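Local atomic coordinates of TetR family transcriptional regulator (Streptomyces coelicolor, PDB entry 6SRN), a protein that probably binds DNA as a dimeric TetR-family regulator and, with a small furan hormone in its pocket, takes part in the control of antibiotic production in Streptomyces. Residues A37-F42 with D120-A125; R48-K53 with P71-L76; Q163-V168 with F209-A214. All coordinates share one frame; numbering follows the deposited sequence.

Interaction 1: residues A37-F42 with D120-A125; sequences AASEIF and DPVMQA
The seam between the DNA-binding head and the ligand-binding body of this TetR-family regulator runs between helix 31-49, the first of the head, and the start of helix 121-131, and is centred on Ser39 against Pro121, Val122 and Ala125. The axes of the two short helical segments approach to 7.8 Å and cross at 48°, close enough at Ser39 for its CA to lie 5.0 Å from the CA of Val122. The small side chains of Ser39 and Ala125 let the backbones come near: Ser39 CB sits 3.5 Å from Pro121 O, and one turn further on Ala125 CB rests 3.4 Å from Ser39 O. The hydroxyl is set beside the backbone N of Ser39 (chi1 -69°), which brings OG over Val122, 3.4 Å from CG2, while the same OG is hydrogen-bonded to Leu35 O one turn back in its own helix. On one flank the CG methylene of Glu40 runs alongside the Pro121 ring, 4.0 Å from Pro121 CB, both side chains pointing the same way; the carboxylate beyond it forms a salt bridge with Arg58 of helix 52-59. On the other flank Phe42 offers just CB to Ala125 CB, and its ring turns off toward Ala50. The second helix starts with Asp120 as N-cap: Asp120 OD1 accepts from Val122 N at 2.9 Å, from the anti side and 31° out of the carboxylate plane, while OD2 is held in a salt bridge by Arg87. Val80 of helix 73-86 touches both Ser39 and Ala125. No hydrogen bond joins the two segments, so their adhesion rests on van der Waals contact; the Ser39 hydroxyl bonds back to its own helix and the Glu40 carboxylate turns to Arg58, neither being spent across the interface.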
loop_
_atom_site.group_PDB
_atom_site.type_symbol
_atom_site.label_atom_id
_atom_site.label_comp_id
_atom_site.label_asym_id
_atom_site.label_seq_id
_atom_site.Cartn_x
_atom_site.Cartn_y
_atom_site.Cartn_z
ATOM N N ALA A 37 9.575 -21.145 -10.098
ATOM C CA ALA A 37 9.577 -21.900 -8.847
ATOM C C ALA A 37 9.911 -21.042 -7.647
ATOM O O ALA A 37 9.245 -21.142 -6.617
ATOM C CB ALA A 37 10.540 -23.080 -8.935
ATOM N N ALA A 38 10.913 -20.185 -7.801
ATOM C CA ALA A 38 11.263 -19.275 -6.743
ATOM C C ALA A 38 10.086 -18.356 -6.412
ATOM O O ALA A 38 9.824 -18.067 -5.256
ATOM C CB ALA A 38 12.464 -18.455 -7.131
ATOM N N SER A 39 9.409 -17.917 -7.438
ATOM C CA SER A 39 8.271 -17.000 -7.255
ATOM C C SER A 39 7.178 -17.669 -6.475
ATOM O O SER A 39 6.550 -17.063 -5.618
ATOM C CB SER A 39 7.766 -16.512 -8.592
ATOM O OG SER A 39 8.732 -15.635 -9.182
ATOM N N GLU A 40 6.869 -18.907 -6.836
ATOM C CA GLU A 40 5.840 -19.642 -6.133
ATOM C C GLU A 40 6.179 -19.702 -4.655
ATOM O O GLU A 40 5.305 -19.484 -3.817
ATOM C CB GLU A 40 5.688 -21.056 -6.722
ATOM C CG GLU A 40 5.069 -21.057 -8.124
ATOM C CD GLU A 40 5.244 -22.360 -8.901
ATOM O OE1 GLU A 40 5.729 -23.342 -8.316
ATOM O OE2 GLU A 40 4.869 -22.406 -10.105
ATOM N N ILE A 41 7.419 -20.020 -4.329
ATOM C CA ILE A 41 7.822 -20.164 -2.922
ATOM C C ILE A 41 7.864 -18.822 -2.169
ATOM O O ILE A 41 7.416 -18.714 -1.028
ATOM C CB ILE A 41 9.142 -20.971 -2.831
ATOM C CG1 ILE A 41 8.832 -22.399 -3.258
ATOM C CG2 ILE A 41 9.740 -20.910 -1.422
ATOM C CD1 ILE A 41 10.016 -23.239 -3.539
ATOM N N PHE A 42 8.404 -17.810 -2.816
ATOM C CA PHE A 42 8.423 -16.495 -2.175
ATOM C C PHE A 42 7.001 -15.985 -1.957
ATOM O O PHE A 42 6.713 -15.357 -0.943
ATOM C CB PHE A 42 9.168 -15.457 -3.002
ATOM C CG PHE A 42 10.682 -15.573 -3.002
ATOM C CD1 PHE A 42 11.417 -15.720 -1.844
ATOM C CD2 PHE A 42 11.365 -15.403 -4.208
ATOM C CE1 PHE A 42 12.812 -15.748 -1.904
ATOM C CE2 PHE A 42 12.754 -15.403 -4.281
ATOM C CZ PHE A 42 13.452 -15.608 -3.128
ATOM N N ASP A 120 -0.543 -14.457 -11.257
ATOM C CA ASP A 120 0.809 -14.798 -11.699
ATOM C C ASP A 120 1.769 -14.811 -10.509
ATOM O O ASP A 120 1.966 -13.798 -9.866
ATOM C CB ASP A 120 1.294 -13.794 -12.759
ATOM C CG ASP A 120 2.576 -14.208 -13.392
ATOM O OD1 ASP A 120 3.423 -14.833 -12.715
ATOM O OD2 ASP A 120 2.775 -13.858 -14.598
ATOM N N PRO A 121 2.368 -15.976 -10.202
ATOM C CA PRO A 121 3.267 -16.015 -9.090
ATOM C C PRO A 121 4.405 -15.003 -9.124
ATOM O O PRO A 121 4.865 -14.569 -8.048
ATOM C CB PRO A 121 3.826 -17.422 -9.138
ATOM C CG PRO A 121 2.758 -18.250 -9.775
ATOM C CD PRO A 121 2.175 -17.324 -10.799
ATOM N N VAL A 122 4.941 -14.693 -10.298
ATOM C CA VAL A 122 6.059 -13.726 -10.338
ATOM C C VAL A 122 5.599 -12.350 -9.818
ATOM O O VAL A 122 6.349 -11.654 -9.121
ATOM C CB VAL A 122 6.680 -13.635 -11.740
ATOM C CG1 VAL A 122 7.761 -12.557 -11.792
ATOM C CG2 VAL A 122 7.240 -14.987 -12.128
ATOM N N MET A 123 4.379 -11.947 -10.193
ATOM C CA MET A 123 3.849 -10.683 -9.695
ATOM C C MET A 123 3.559 -10.754 -8.212
ATOM O O MET A 123 3.852 -9.784 -7.491
ATOM C CB MET A 123 2.594 -10.316 -10.474
ATOM C CG MET A 123 2.809 -10.085 -11.964
ATOM S SD MET A 123 3.747 -8.556 -12.287
ATOM C CE MET A 123 2.518 -7.428 -11.884
ATOM N N GLN A 124 2.984 -11.847 -7.762
ATOM C CA GLN A 124 2.658 -11.958 -6.364
ATOM C C GLN A 124 3.945 -11.940 -5.517
ATOM O O GLN A 124 4.018 -11.337 -4.459
ATOM C CB GLN A 124 1.879 -13.232 -6.112
ATOM C CG GLN A 124 0.540 -13.242 -6.865
ATOM C CD GLN A 124 -0.118 -14.582 -6.960
ATOM O OE1 GLN A 124 0.424 -15.601 -6.564
ATOM N NE2 GLN A 124 -1.325 -14.582 -7.476
ATOM N N ALA A 125 4.967 -12.626 -5.996
ATOM C CA ALA A 125 6.243 -12.674 -5.319
ATOM C C ALA A 125 6.934 -11.328 -5.332
ATOM O O ALA A 125 7.494 -10.890 -4.334
ATOM C CB ALA A 125 7.132 -13.719 -5.943
#

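Interaction 2: residues R48-K53 with P71-L76; sequences RGASVK and PSKESL
The turn leaving helix 31-49 lies against the first turn of helix 73-86, and the backbones come nearest at Val52 and Lys73, whose CA atoms are 6.1 Å apart. Ser51 and Ser72 are the N-caps of the two helices that start here; Ser72 OG accepts from Ser75 N at 3.1 Å with a nearly straight bond of 166°, and Ser51 OG likewise takes Asp54 N. Across the gap reaches Lys73. With CG anti to the backbone N (chi1 -172°) and every later torsion extended, its chain stretches out until NZ donates to Ala50 O at 2.8 Å, tilted 29° from the carbonyl plane; Arg48 O lies 3.5 Å from the same nitrogen. The ammonium also makes a cation-pi contact with Tyr47. Nearer the root of the lysine, one methyl of Val52, CG2, packs 3.9 Å from Lys73 CB, while the valine also touches Val66 and Tyr67 of helix 63-69. Ser51 and Val52 open the predicted helix-turn-helix motif. A single lysine thus ties the turn after helix 31-49 to the start of helix 73-86, its positive charge probably favoured by the Ala50 carbonyl and the Tyr47 ring.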
loop_
_atom_site.group_PDB
_atom_site.type_symbol
_atom_site.label_atom_id
_atom_site.label_comp_id
_atom_site.label_asym_id
_atom_site.label_seq_id
_atom_site.Cartn_x
_atom_site.Cartn_y
_atom_site.Cartn_z
ATOM N N ARG A 48 12.019 -14.702 4.209
ATOM C CA ARG A 48 12.572 -15.448 5.358
ATOM C C ARG A 48 12.304 -16.942 5.251
ATOM O O ARG A 48 13.217 -17.752 5.435
ATOM C CB ARG A 48 12.003 -14.914 6.689
ATOM C CG ARG A 48 12.909 -13.926 7.418
ATOM C CD ARG A 48 12.443 -13.652 8.850
ATOM N NE ARG A 48 12.910 -14.664 9.799
ATOM C CZ ARG A 48 12.674 -14.658 11.116
ATOM N NH1 ARG A 48 11.953 -13.692 11.680
ATOM N NH2 ARG A 48 13.164 -15.635 11.879
ATOM N N GLY A 49 11.060 -17.299 4.948
ATOM C CA GLY A 49 10.630 -18.696 4.895
ATOM C C GLY A 49 11.019 -19.464 3.651
ATOM O O GLY A 49 10.986 -20.690 3.623
ATOM N N ALA A 50 11.400 -18.748 2.609
ATOM C CA ALA A 50 11.870 -19.376 1.393
ATOM C C ALA A 50 13.319 -19.839 1.615
ATOM O O ALA A 50 14.047 -19.240 2.394
ATOM C CB ALA A 50 11.826 -18.376 0.248
ATOM N N SER A 51 13.728 -20.875 0.917
ATOM C CA SER A 51 15.161 -21.247 0.884
ATOM C C SER A 51 15.546 -21.664 -0.521
ATOM O O SER A 51 14.706 -22.190 -1.276
ATOM C CB SER A 51 15.490 -22.387 1.873
ATOM O OG SER A 51 14.864 -23.608 1.484
ATOM N N VAL A 52 16.825 -21.515 -0.845
ATOM C CA VAL A 52 17.338 -22.018 -2.112
ATOM C C VAL A 52 17.195 -23.539 -2.180
ATOM O O VAL A 52 16.847 -24.083 -3.232
ATOM C CB VAL A 52 18.779 -21.571 -2.387
ATOM C CG1 VAL A 52 19.285 -22.159 -3.686
ATOM C CG2 VAL A 52 18.837 -20.053 -2.488
ATOM N N LYS A 53 17.367 -24.202 -1.054
ATOM C CA LYS A 53 17.162 -25.650 -1.018
ATOM C C LYS A 53 15.772 -26.017 -1.520
ATOM O O LYS A 53 15.605 -26.955 -2.298
ATOM C CB LYS A 53 17.366 -26.186 0.397
ATOM C CG LYS A 53 17.065 -27.664 0.562
ATOM C CD LYS A 53 17.204 -28.119 2.005
ATOM C CE LYS A 53 16.607 -29.503 2.177
ATOM N NZ LYS A 53 16.877 -30.082 3.524
ATOM N N PRO A 71 23.514 -16.753 -7.541
ATOM C CA PRO A 71 24.494 -17.183 -6.532
ATOM C C PRO A 71 24.072 -17.100 -5.069
ATOM O O PRO A 71 24.770 -17.629 -4.215
ATOM C CB PRO A 71 25.712 -16.272 -6.798
ATOM C CG PRO A 71 25.239 -15.184 -7.657
ATOM C CD PRO A 71 24.019 -15.655 -8.397
ATOM N N SER A 72 22.972 -16.449 -4.755
ATOM C CA SER A 72 22.468 -16.394 -3.411
ATOM C C SER A 72 20.973 -16.216 -3.430
ATOM O O SER A 72 20.376 -15.824 -4.426
ATOM C CB SER A 72 23.082 -15.205 -2.690
ATOM O OG SER A 72 22.685 -14.011 -3.404
ATOM N N LYS A 73 20.372 -16.442 -2.278
ATOM C CA LYS A 73 18.959 -16.155 -2.101
ATOM C C LYS A 73 18.631 -14.691 -2.382
ATOM O O LYS A 73 17.610 -14.367 -2.969
ATOM C CB LYS A 73 18.571 -16.549 -0.699
ATOM C CG LYS A 73 17.126 -16.498 -0.401
ATOM C CD LYS A 73 17.012 -16.869 1.072
ATOM C CE LYS A 73 15.695 -16.541 1.612
ATOM N NZ LYS A 73 15.618 -16.996 3.025
ATOM N N GLU A 74 19.558 -13.797 -2.035
ATOM C CA GLU A 74 19.377 -12.392 -2.301
ATOM C C GLU A 74 19.259 -12.078 -3.785
ATOM O O GLU A 74 18.361 -11.372 -4.218
ATOM C CB GLU A 74 20.567 -11.607 -1.728
ATOM C CG GLU A 74 20.665 -11.580 -0.221
ATOM C CD GLU A 74 21.416 -12.752 0.489
ATOM O OE1 GLU A 74 21.551 -13.868 -0.043
ATOM O OE2 GLU A 74 21.837 -12.554 1.653
ATOM N N SER A 75 20.187 -12.626 -4.581
ATOM C CA SER A 75 20.192 -12.395 -6.026
ATOM C C SER A 75 18.957 -13.037 -6.653
ATOM O O SER A 75 18.433 -12.551 -7.633
ATOM C CB SER A 75 21.511 -12.911 -6.632
ATOM O OG SER A 75 21.561 -14.296 -6.570
ATOM N N LEU A 76 18.454 -14.115 -6.088
ATOM C CA LEU A 76 17.230 -14.732 -6.589
ATOM C C LEU A 76 16.021 -13.827 -6.345
ATOM O O LEU A 76 15.243 -13.569 -7.248
ATOM C CB LEU A 76 17.087 -16.115 -5.910
ATOM C CG LEU A 76 15.911 -16.988 -6.320
ATOM C CD1 LEU A 76 15.882 -17.347 -7.798
ATOM C CD2 LEU A 76 15.914 -18.260 -5.466
#

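Interaction 3: residues Q163-V168 with F209-A214; sequences QLRAGV and FFALRA
Arg165 grips Ala211 O side-on with two nitrogens, NE at 2.8 Å and NH2 at 2.9 Å. The oxygen lies only 6° out of the guanidinium plane, and the two nitrogens reach it from opposite faces of its carbonyl plane. The chain is extended through chi1 and chi2 and bends at chi3 (60°), which brings the guanidinium to this carbonyl. Two backbone bonds run beside it: Arg165 N gives to Leu212 O at 2.9 Å, and Ala214 N gives to Gln163 O at 2.8 Å. Together they form a single beta bridge between Leu164 and Arg213, in a chain of helices and loops without any strand, by which the C-terminal tail is fastened to the loop joining helices 145-161 and 170-192. A water donates to both Gln163 O and Ala214 O of the terminal carboxylate. Past Arg165 the loop makes a type II turn through Gly167, which returns Val168 to the contact; Val168 CG2 lies 3.8 Å above one face of the guanidinium, toward its rim, and CG1 meets Leu212 CD2 at 3.8 Å, the two side chains crossing at about a right angle. Leu164 runs alongside Leu212, CD1 to CB 4.1 Å. Arg165 also forms a salt bridge with Glu206 and a cation-pi contact with Phe210, both of the second subunit.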
loop_
_atom_site.group_PDB
_atom_site.type_symbol
_atom_site.label_atom_id
_atom_site.label_comp_id
_atom_site.label_asym_id
_atom_site.label_seq_id
_atom_site.Cartn_x
_atom_site.Cartn_y
_atom_site.Cartn_z
ATOM N N GLN A 163 -6.790 14.897 -24.442
ATOM C CA GLN A 163 -7.589 13.836 -23.856
ATOM C C GLN A 163 -7.725 13.991 -22.343
ATOM O O GLN A 163 -8.660 13.484 -21.700
ATOM C CB GLN A 163 -6.898 12.509 -24.225
ATOM C CG GLN A 163 -7.686 11.286 -23.865
ATOM C CD GLN A 163 -7.128 10.012 -24.482
ATOM O OE1 GLN A 163 -5.913 9.816 -24.647
ATOM N NE2 GLN A 163 -8.035 9.133 -24.831
ATOM N N LEU A 164 -6.751 14.677 -21.764
ATOM C CA LEU A 164 -6.605 14.758 -20.315
ATOM C C LEU A 164 -7.244 16.076 -19.876
ATOM O O LEU A 164 -7.066 17.123 -20.530
ATOM C CB LEU A 164 -5.122 14.668 -19.980
ATOM C CG LEU A 164 -4.579 14.090 -18.699
ATOM C CD1 LEU A 164 -4.947 12.614 -18.623
ATOM C CD2 LEU A 164 -3.081 14.275 -18.659
ATOM N N ARG A 165 -8.051 16.053 -18.822
ATOM C CA ARG A 165 -8.683 17.260 -18.278
ATOM C C ARG A 165 -7.672 18.398 -18.037
ATOM O O ARG A 165 -6.541 18.173 -17.584
ATOM C CB ARG A 165 -9.495 16.967 -16.988
ATOM C CG ARG A 165 -10.024 18.176 -16.213
ATOM C CD ARG A 165 -11.006 17.795 -15.102
ATOM N NE ARG A 165 -10.381 16.914 -14.113
ATOM C CZ ARG A 165 -9.829 17.284 -12.953
ATOM N NH1 ARG A 165 -9.767 18.542 -12.536
ATOM N NH2 ARG A 165 -9.290 16.370 -12.176
ATOM N N ALA A 166 -8.116 19.616 -18.349
ATOM C CA ALA A 166 -7.285 20.801 -18.237
ATOM C C ALA A 166 -6.772 20.953 -16.834
ATOM O O ALA A 166 -7.517 20.826 -15.844
ATOM C CB ALA A 166 -8.053 22.051 -18.648
ATOM N N GLY A 167 -5.470 21.204 -16.759
ATOM C CA GLY A 167 -4.812 21.450 -15.502
ATOM C C GLY A 167 -4.216 20.211 -14.868
ATOM O O GLY A 167 -3.420 20.331 -13.938
ATOM N N VAL A 168 -4.611 19.017 -15.340
ATOM C CA VAL A 168 -4.038 17.790 -14.804
ATOM C C VAL A 168 -2.597 17.628 -15.279
ATOM O O VAL A 168 -2.317 17.688 -16.472
ATOM C CB VAL A 168 -4.914 16.575 -15.179
ATOM C CG1 VAL A 168 -4.266 15.276 -14.716
ATOM C CG2 VAL A 168 -6.298 16.740 -14.555
ATOM N N PHE A 209 -10.356 7.593 -13.547
ATOM C CA PHE A 209 -10.431 7.946 -14.967
ATOM C C PHE A 209 -11.533 8.954 -15.267
ATOM O O PHE A 209 -11.355 9.753 -16.176
ATOM C CB PHE A 209 -10.473 6.709 -15.842
ATOM C CG PHE A 209 -9.147 6.055 -15.937
ATOM C CD1 PHE A 209 -8.190 6.467 -16.865
ATOM C CD2 PHE A 209 -8.801 5.103 -15.002
ATOM C CE1 PHE A 209 -6.921 5.882 -16.876
ATOM C CE2 PHE A 209 -7.558 4.518 -15.042
ATOM C CZ PHE A 209 -6.619 4.922 -15.944
ATOM N N PHE A 210 -12.575 9.003 -14.451
ATOM C CA PHE A 210 -13.578 10.080 -14.569
ATOM C C PHE A 210 -12.900 11.430 -14.353
ATOM O O PHE A 210 -13.169 12.416 -15.097
ATOM C CB PHE A 210 -14.719 9.913 -13.590
ATOM C CG PHE A 210 -15.747 10.990 -13.704
ATOM C CD1 PHE A 210 -15.621 12.180 -12.991
ATOM C CD2 PHE A 210 -16.821 10.809 -14.534
ATOM C CE1 PHE A 210 -16.576 13.179 -13.113
ATOM C CE2 PHE A 210 -17.775 11.793 -14.668
ATOM C CZ PHE A 210 -17.639 12.985 -13.973
ATOM N N ALA A 211 -11.976 11.455 -13.395
ATOM C CA ALA A 211 -11.229 12.674 -13.060
ATOM C C ALA A 211 -10.119 13.024 -14.049
ATOM O O ALA A 211 -9.678 14.175 -14.095
ATOM C CB ALA A 211 -10.678 12.542 -11.669
ATOM N N LEU A 212 -9.618 12.054 -14.815
ATOM C CA LEU A 212 -8.537 12.282 -15.764
ATOM C C LEU A 212 -9.055 12.674 -17.133
ATOM O O LEU A 212 -8.386 13.383 -17.859
ATOM C CB LEU A 212 -7.629 11.064 -15.932
ATOM C CG LEU A 212 -6.822 10.765 -14.668
ATOM C CD1 LEU A 212 -6.220 9.395 -14.819
ATOM C CD2 LEU A 212 -5.740 11.788 -14.420
ATOM N N ARG A 213 -10.190 12.134 -17.532
ATOM C CA ARG A 213 -10.683 12.402 -18.907
ATOM C C ARG A 213 -11.217 13.807 -19.116
ATOM O O ARG A 213 -12.056 14.319 -18.360
ATOM C CB ARG A 213 -11.822 11.471 -19.254
ATOM C CG ARG A 213 -11.426 10.055 -19.491
ATOM C CD ARG A 213 -12.613 9.332 -20.115
ATOM N NE ARG A 213 -13.863 9.765 -19.503
ATOM C CZ ARG A 213 -14.436 9.186 -18.451
ATOM N NH1 ARG A 213 -13.883 8.101 -17.854
ATOM N NH2 ARG A 213 -15.581 9.703 -18.005
ATOM N N ALA A 214 -10.763 14.435 -20.187
ATOM C CA ALA A 214 -11.384 15.648 -20.642
ATOM C C ALA A 214 -12.810 15.307 -21.063
ATOM O O ALA A 214 -13.049 14.260 -21.711
ATOM C CB ALA A 214 -10.605 16.222 -21.817
ATOM O OXT ALA A 214 -13.716 16.057 -20.726
HETATM O O HOH W 1 -10.859 12.132 -22.678
#

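From the N terminus, helix 31-49 carries the first side of interaction 1, and its C-terminal end runs into that of interaction 2. Interaction 1 joins it to helix 121-131 and so closes a long loop of mostly helical chain; interaction 2 falls within that loop, closing a shorter one around helices 52-59 and 63-69. The two adjoin: Phe42 and Ile41 pack on Ala50, and Phe42 and Ala38 on Leu76, so the turn flanking the helix-turn-helix motif and helix 73-86 pack against the helix that forms the seam. Interaction 3 follows in series, its centre about 36 Å from that of interaction 1 and across the chain's centre, and fastens the C terminus to the 163-168 loop beside the second subunit.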